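Local coordinates for protein D-xylonate dehydratase (PDB 5OYN) that dehydrates D-xylonate to 2-dehydro-3-deoxy-D-arabinonate in D-xylose breakdown, and D-gluconate as well, using a [2Fe-2S] cluster and magnesium, at residues N320-R331 with S373-Y381. Sequence-based numbering, arbitrary orientation.
Sequences NMQPAGKYLGER and SDREVIFPY
Arg331, in the first turn of helix 329-335, reaches across to Asp374 and Glu376, and its side chain can be followed outward. CB points toward 373-381 and lies 3.7 Å from Tyr327 CB. CG, anti to the carbonyl carbon (chi1 -73°), is 3.9 Å from Tyr327 CD1. Further bends at chi2 and chi3 fold the chain back, so that CZ lies over one face of the Tyr327 ring, offset toward its rim, with NH1 3.4 Å from Tyr327 CE1. NE donates to a water that in turn donates to Asp374 OD2 and to the carbonyl O of Arg331 itself. NH2 makes two salt bridges near the guanidinium plane: to Asp374 OD2 at 2.6 Å, on the syn side but tilted from the carboxylate plane, and to Glu376 OE1 at 3.3 Å, through its anti lone pair. Val377 CG2 packs obliquely, 3.5 Å from Arg331 NH2. A leucine in place of Arg331 would probably leave both acids without their shared positive partner and the Glu376 carboxylate freer to turn.

Asn320 grips the backbone of 376-377 twice: ND2 donates to Glu376 O at 3.0 Å almost straight (172°), with the acceptor in the amide plane, while its backbone N donates to Val377 O. The same Glu376 O sits at the edge of the Tyr327 ring. Within 373-381, Asp374 OD1 accepts from Glu376 N at 3.2 Å, an Asx turn, and Asp374 O accepts from Val377 N and Ile378 N, consistent with a turn that places both acids on the Arg331 side. Asp374 OD2 also accepts from Asn170 of a neighbouring subunit, linking the network to the tetramer interface. Away from the cluster and magnesium sites, this salt-bridge network built on an Asx turn joins the loop and first turn of helix 329-335 to the loop between helix 363-367 and strand 392-393.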
ATOM      1  N   ASN A 320      10.261   0.555  36.623  1.00 52.54           N
ATOM      2  CA  ASN A 320      10.984  -0.698  36.827  1.00 50.84           C
ATOM      3  C   ASN A 320      11.279  -1.353  35.476  1.00 50.42           C
ATOM      4  O   ASN A 320      10.804  -2.434  35.150  1.00 45.23           O
ATOM      5  CB  ASN A 320      10.187  -1.618  37.737  1.00 50.30           C
ATOM      6  CG  ASN A 320      11.014  -2.773  38.242  1.00 55.07           C
ATOM      7  OD1 ASN A 320      12.227  -2.826  38.005  1.00 55.14           O
ATOM      8  ND2 ASN A 320      10.366  -3.720  38.923  1.00 48.25           N
ATOM      9  N   MET A 321      12.136  -0.684  34.711  1.00 50.19           N
ATOM     10  CA  MET A 321      12.380  -1.001  33.316  1.00 48.77           C
ATOM     11  C   MET A 321      13.877  -1.110  33.041  1.00 54.10           C
ATOM     12  O   MET A 321      14.650  -0.230  33.437  1.00 55.70           O
ATOM     13  CB  MET A 321      11.762   0.086  32.431  1.00 52.60           C
ATOM     14  CG  MET A 321      11.145  -0.404  31.148  1.00 49.79           C
ATOM     15  SD  MET A 321      10.311   0.938  30.292  1.00 54.54           S
ATOM     16  CE  MET A 321      10.982   0.714  28.633  1.00 47.38           C
ATOM     17  N   GLN A 322      14.278  -2.168  32.323  1.00 54.19           N
ATOM     18  CA  GLN A 322      15.631  -2.294  31.794  1.00 52.79           C
ATOM     19  C   GLN A 322      16.040  -1.024  31.055  1.00 52.22           C
ATOM     20  O   GLN A 322      15.206  -0.413  30.380  1.00 58.81           O
ATOM     21  CB  GLN A 322      15.713  -3.508  30.866  1.00 48.97           C
ATOM     22  CG  GLN A 322      16.111  -4.771  31.593  1.00 53.53           C
ATOM     23  CD  GLN A 322      15.877  -6.043  30.800  1.00 55.81           C
ATOM     24  OE1 GLN A 322      16.603  -6.346  29.847  1.00 58.89           O
ATOM     25  NE2 GLN A 322      14.859  -6.803  31.197  1.00 52.54           N
ATOM     26  N   PRO A 323      17.306  -0.588  31.138  1.00 54.90           N
ATOM     27  CA  PRO A 323      18.456  -1.197  31.824  1.00 56.97           C
ATOM     28  C   PRO A 323      18.505  -0.970  33.332  1.00 55.02           C
ATOM     29  O   PRO A 323      19.139  -1.762  34.024  1.00 59.29           O
ATOM     30  CB  PRO A 323      19.657  -0.525  31.151  1.00 52.21           C
ATOM     31  CG  PRO A 323      19.151   0.783  30.723  1.00 55.59           C
ATOM     32  CD  PRO A 323      17.704   0.588  30.349  1.00 53.33           C
ATOM     33  N   ALA A 324      17.846   0.074  33.839  1.00 54.18           N
ATOM     34  CA  ALA A 324      17.896   0.325  35.277  1.00 50.99           C
ATOM     35  C   ALA A 324      17.187  -0.760  36.082  1.00 53.79           C
ATOM     36  O   ALA A 324      17.597  -1.059  37.209  1.00 57.23           O
ATOM     37  CB  ALA A 324      17.291   1.691  35.594  1.00 51.02           C
ATOM     38  N   GLY A 325      16.135  -1.360  35.532  1.00 55.53           N
ATOM     39  CA  GLY A 325      15.279  -2.269  36.273  1.00 51.76           C
ATOM     40  C   GLY A 325      15.013  -3.548  35.499  1.00 55.03           C
ATOM     41  O   GLY A 325      15.888  -4.085  34.808  1.00 54.07           O
ATOM     42  N   LYS A 326      13.765  -4.012  35.593  1.00 51.10           N
ATOM     43  CA  LYS A 326      13.377  -5.382  35.271  1.00 52.09           C
ATOM     44  C   LYS A 326      12.552  -5.543  33.996  1.00 53.14           C
ATOM     45  O   LYS A 326      12.875  -6.396  33.165  1.00 55.78           O
ATOM     46  CB  LYS A 326      12.603  -5.949  36.462  1.00 49.91           C
ATOM     47  CG  LYS A 326      12.068  -7.333  36.272  1.00 54.49           C
ATOM     48  CD  LYS A 326      11.230  -7.720  37.476  1.00 56.11           C
ATOM     49  CE  LYS A 326      11.013  -9.218  37.545  1.00 49.07           C
ATOM     50  NZ  LYS A 326       9.560  -9.488  37.525  1.00 59.61           N
ATOM     51  N   TYR A 327      11.482  -4.771  33.811  1.00 49.69           N
ATOM     52  CA  TYR A 327      10.525  -5.039  32.741  1.00 49.12           C
ATOM     53  C   TYR A 327      10.855  -4.252  31.470  1.00 48.02           C
ATOM     54  O   TYR A 327      11.911  -3.633  31.342  1.00 56.95           O
ATOM     55  CB  TYR A 327       9.107  -4.751  33.225  1.00 43.45           C
ATOM     56  CG  TYR A 327       8.732  -5.595  34.419  1.00 55.35           C
ATOM     57  CD1 TYR A 327       8.406  -6.938  34.275  1.00 50.09           C
ATOM     58  CD2 TYR A 327       8.730  -5.054  35.705  1.00 54.97           C
ATOM     59  CE1 TYR A 327       8.069  -7.720  35.382  1.00 52.98           C
ATOM     60  CE2 TYR A 327       8.392  -5.826  36.814  1.00 52.71           C
ATOM     61  CZ  TYR A 327       8.065  -7.154  36.645  1.00 57.09           C
ATOM     62  OH  TYR A 327       7.736  -7.915  37.744  1.00 68.97           O
ATOM     63  N   LEU A 328       9.950  -4.299  30.496  1.00 53.97           N
ATOM     64  CA  LEU A 328      10.164  -3.678  29.198  1.00 46.79           C
ATOM     65  C   LEU A 328       8.963  -2.812  28.836  1.00 46.01           C
ATOM     66  O   LEU A 328       8.060  -2.627  29.658  1.00 44.95           O
ATOM     67  CB  LEU A 328      10.411  -4.745  28.138  1.00 47.98           C
ATOM     68  CG  LEU A 328      11.582  -5.710  28.362  1.00 51.83           C
ATOM     69  CD1 LEU A 328      11.721  -6.651  27.182  1.00 55.22           C
ATOM     70  CD2 LEU A 328      12.871  -4.975  28.559  1.00 48.30           C
ATOM     71  N   GLY A 329       8.940  -2.296  27.603  1.00 46.57           N
ATOM     72  CA  GLY A 329       7.964  -1.274  27.231  1.00 49.65           C
ATOM     73  C   GLY A 329       6.509  -1.686  27.397  1.00 47.06           C
ATOM     74  O   GLY A 329       5.654  -0.849  27.699  1.00 46.32           O
ATOM     75  N   GLU A 330       6.202  -2.967  27.211  1.00 42.47           N
ATOM     76  CA  GLU A 330       4.820  -3.403  27.352  1.00 47.05           C
ATOM     77  C   GLU A 330       4.322  -3.202  28.773  1.00 46.58           C
ATOM     78  O   GLU A 330       3.248  -2.634  28.988  1.00 51.02           O
ATOM     79  CB  GLU A 330       4.683  -4.865  26.949  1.00 49.07           C
ATOM     80  CG  GLU A 330       4.714  -5.106  25.445  1.00 48.16           C
ATOM     81  CD  GLU A 330       4.066  -6.416  25.083  1.00 47.87           C
ATOM     82  OE1 GLU A 330       2.820  -6.440  25.091  1.00 53.18           O
ATOM     83  OE2 GLU A 330       4.787  -7.415  24.821  1.00 44.35           O
ATOM     84  N   ARG A 331       5.079  -3.679  29.763  1.00 49.75           N
ATOM     85  CA  ARG A 331       4.643  -3.514  31.148  1.00 52.54           C
ATOM     86  C   ARG A 331       4.579  -2.034  31.530  1.00 48.95           C
ATOM     87  O   ARG A 331       3.652  -1.601  32.237  1.00 41.80           O
ATOM     88  CB  ARG A 331       5.566  -4.285  32.085  1.00 47.77           C
ATOM     89  CG  ARG A 331       5.384  -5.800  32.041  1.00 51.40           C
ATOM     90  CD  ARG A 331       3.999  -6.239  32.513  1.00 48.45           C
ATOM     91  NE  ARG A 331       3.667  -5.880  33.897  1.00 53.50           N
ATOM     92  CZ  ARG A 331       3.995  -6.596  34.979  1.00 55.14           C
ATOM     93  NH1 ARG A 331       4.698  -7.713  34.865  1.00 53.99           N
ATOM     94  NH2 ARG A 331       3.617  -6.192  36.187  1.00 52.44           N
ATOM     95  N   SER A 373      -1.327   1.922  37.638  1.00 57.79           N
ATOM     96  CA  SER A 373      -2.138   0.761  37.965  1.00 54.02           C
ATOM     97  C   SER A 373      -1.298  -0.459  38.291  1.00 56.54           C
ATOM     98  O   SER A 373      -1.857  -1.493  38.671  1.00 61.74           O
ATOM     99  CB  SER A 373      -3.078   0.429  36.803  1.00 51.26           C
ATOM    100  OG  SER A 373      -2.445   0.651  35.546  1.00 61.04           O
ATOM    101  N   ASP A 374       0.027  -0.375  38.157  1.00 57.25           N
ATOM    102  CA  ASP A 374       0.920  -1.502  38.428  1.00 59.73           C
ATOM    103  C   ASP A 374       2.073  -1.008  39.298  1.00 57.70           C
ATOM    104  O   ASP A 374       3.087  -0.514  38.793  1.00 58.67           O
ATOM    105  CB  ASP A 374       1.415  -2.117  37.132  1.00 58.29           C
ATOM    106  CG  ASP A 374       1.852  -3.555  37.299  1.00 66.21           C
ATOM    107  OD1 ASP A 374       2.229  -3.930  38.433  1.00 64.73           O
ATOM    108  OD2 ASP A 374       1.812  -4.313  36.294  1.00 71.76           O
ATOM    109  N   ARG A 375       1.937  -1.159  40.617  1.00 56.95           N
ATOM    110  CA  ARG A 375       3.025  -0.696  41.471  1.00 52.79           C
ATOM    111  C   ARG A 375       4.248  -1.608  41.412  1.00 55.12           C
ATOM    112  O   ARG A 375       5.265  -1.281  42.037  1.00 62.48           O
ATOM    113  CB  ARG A 375       2.527  -0.537  42.908  1.00 42.70           C
ATOM    114  CG  ARG A 375       1.626   0.688  43.142  1.00 39.55           C
ATOM    115  CD  ARG A 375       2.413   2.011  43.145  1.00 46.66           C
ATOM    116  NE  ARG A 375       1.544   3.189  43.264  1.00 46.79           N
ATOM    117  CZ  ARG A 375       1.905   4.431  42.925  1.00 50.11           C
ATOM    118  NH1 ARG A 375       3.119   4.677  42.438  1.00 44.50           N
ATOM    119  NH2 ARG A 375       1.044   5.431  43.061  1.00 48.29           N
ATOM    120  N   GLU A 376       4.180  -2.726  40.677  1.00 54.33           N
ATOM    121  CA  GLU A 376       5.360  -3.546  40.398  1.00 57.33           C
ATOM    122  C   GLU A 376       6.276  -2.875  39.384  1.00 55.92           C
ATOM    123  O   GLU A 376       7.458  -3.233  39.274  1.00 51.60           O
ATOM    124  CB  GLU A 376       4.937  -4.924  39.857  1.00 60.88           C
ATOM    125  CG  GLU A 376       5.107  -6.135  40.807  1.00 71.94           C
ATOM    126  CD  GLU A 376       4.372  -7.427  40.319  1.00 86.37           C
ATOM    127  OE1 GLU A 376       4.078  -7.571  39.099  1.00 77.29           O
ATOM    128  OE2 GLU A 376       4.082  -8.306  41.169  1.00 82.88           O
ATOM    129  N   VAL A 377       5.751  -1.901  38.649  1.00 47.87           N
ATOM    130  CA  VAL A 377       6.391  -1.362  37.460  1.00 52.57           C
ATOM    131  C   VAL A 377       6.706   0.113  37.634  1.00 51.96           C
ATOM    132  O   VAL A 377       7.806   0.572  37.305  1.00 51.28           O
ATOM    133  CB  VAL A 377       5.510  -1.586  36.200  1.00 51.70           C
ATOM    134  CG1 VAL A 377       6.225  -1.126  34.940  1.00 38.59           C
ATOM    135  CG2 VAL A 377       5.089  -3.028  36.111  1.00 50.10           C
ATOM    136  N   ILE A 378       5.744   0.878  38.132  1.00 53.90           N
ATOM    137  CA  ILE A 378       5.939   2.288  38.432  1.00 58.04           C
ATOM    138  C   ILE A 378       5.811   2.450  39.942  1.00 55.49           C
ATOM    139  O   ILE A 378       4.706   2.414  40.497  1.00 55.58           O
ATOM    140  CB  ILE A 378       4.952   3.171  37.675  1.00 55.67           C
ATOM    141  CG1 ILE A 378       5.204   3.009  36.174  1.00 51.27           C
ATOM    142  CG2 ILE A 378       5.099   4.608  38.142  1.00 51.47           C
ATOM    143  CD1 ILE A 378       4.186   3.706  35.297  1.00 50.44           C
ATOM    144  N   PHE A 379       6.949   2.620  40.611  1.00 59.13           N
ATOM    145  CA  PHE A 379       6.987   2.677  42.065  1.00 60.84           C
ATOM    146  C   PHE A 379       6.477   4.015  42.588  1.00 57.12           C
ATOM    147  O   PHE A 379       6.523   5.036  41.882  1.00 51.22           O
ATOM    148  CB  PHE A 379       8.404   2.429  42.561  1.00 58.09           C
ATOM    149  CG  PHE A 379       8.775   0.981  42.604  1.00 60.54           C
ATOM    150  CD1 PHE A 379       8.285   0.094  41.648  1.00 60.73           C
ATOM    151  CD2 PHE A 379       9.608   0.499  43.592  1.00 57.89           C
ATOM    152  CE1 PHE A 379       8.630  -1.249  41.683  1.00 54.88           C
ATOM    153  CE2 PHE A 379       9.953  -0.834  43.638  1.00 57.75           C
ATOM    154  CZ  PHE A 379       9.462  -1.711  42.681  1.00 61.46           C
ATOM    155  N   PRO A 380       5.965   4.031  43.823  1.00 61.39           N
ATOM    156  CA  PRO A 380       5.575   5.306  44.439  1.00 60.42           C
ATOM    157  C   PRO A 380       6.806   6.135  44.758  1.00 58.90           C
ATOM    158  O   PRO A 380       7.865   5.602  45.098  1.00 61.26           O
ATOM    159  CB  PRO A 380       4.818   4.884  45.705  1.00 51.60           C
ATOM    160  CG  PRO A 380       5.338   3.532  46.023  1.00 52.28           C
ATOM    161  CD  PRO A 380       5.743   2.887  44.725  1.00 56.70           C
ATOM    162  N   TYR A 381       6.662   7.449  44.593  1.00 59.37           N
ATOM    163  CA  TYR A 381       7.773   8.374  44.791  1.00 63.87           C
ATOM    164  C   TYR A 381       8.477   8.153  46.128  1.00 66.97           C
ATOM    165  O   TYR A 381       9.712   8.161  46.197  1.00 66.78           O
ATOM    166  CB  TYR A 381       7.259   9.810  44.698  1.00 66.35           C
ATOM    167  CG  TYR A 381       8.339  10.857  44.552  1.00 69.14           C
ATOM    168  CD1 TYR A 381       9.102  11.261  45.643  1.00 66.15           C
ATOM    169  CD2 TYR A 381       8.581  11.460  43.326  1.00 62.71           C
ATOM    170  CE1 TYR A 381      10.086  12.226  45.511  1.00 62.34           C
ATOM    171  CE2 TYR A 381       9.560  12.424  43.188  1.00 66.11           C
ATOM    172  CZ  TYR A 381      10.308  12.803  44.283  1.00 63.67           C
ATOM    173  OH  TYR A 381      11.281  13.766  44.139  1.00 71.46           O
TER
HETATM  174  O   HOH W   1       2.207  -3.512  33.635  1.00 48.17           O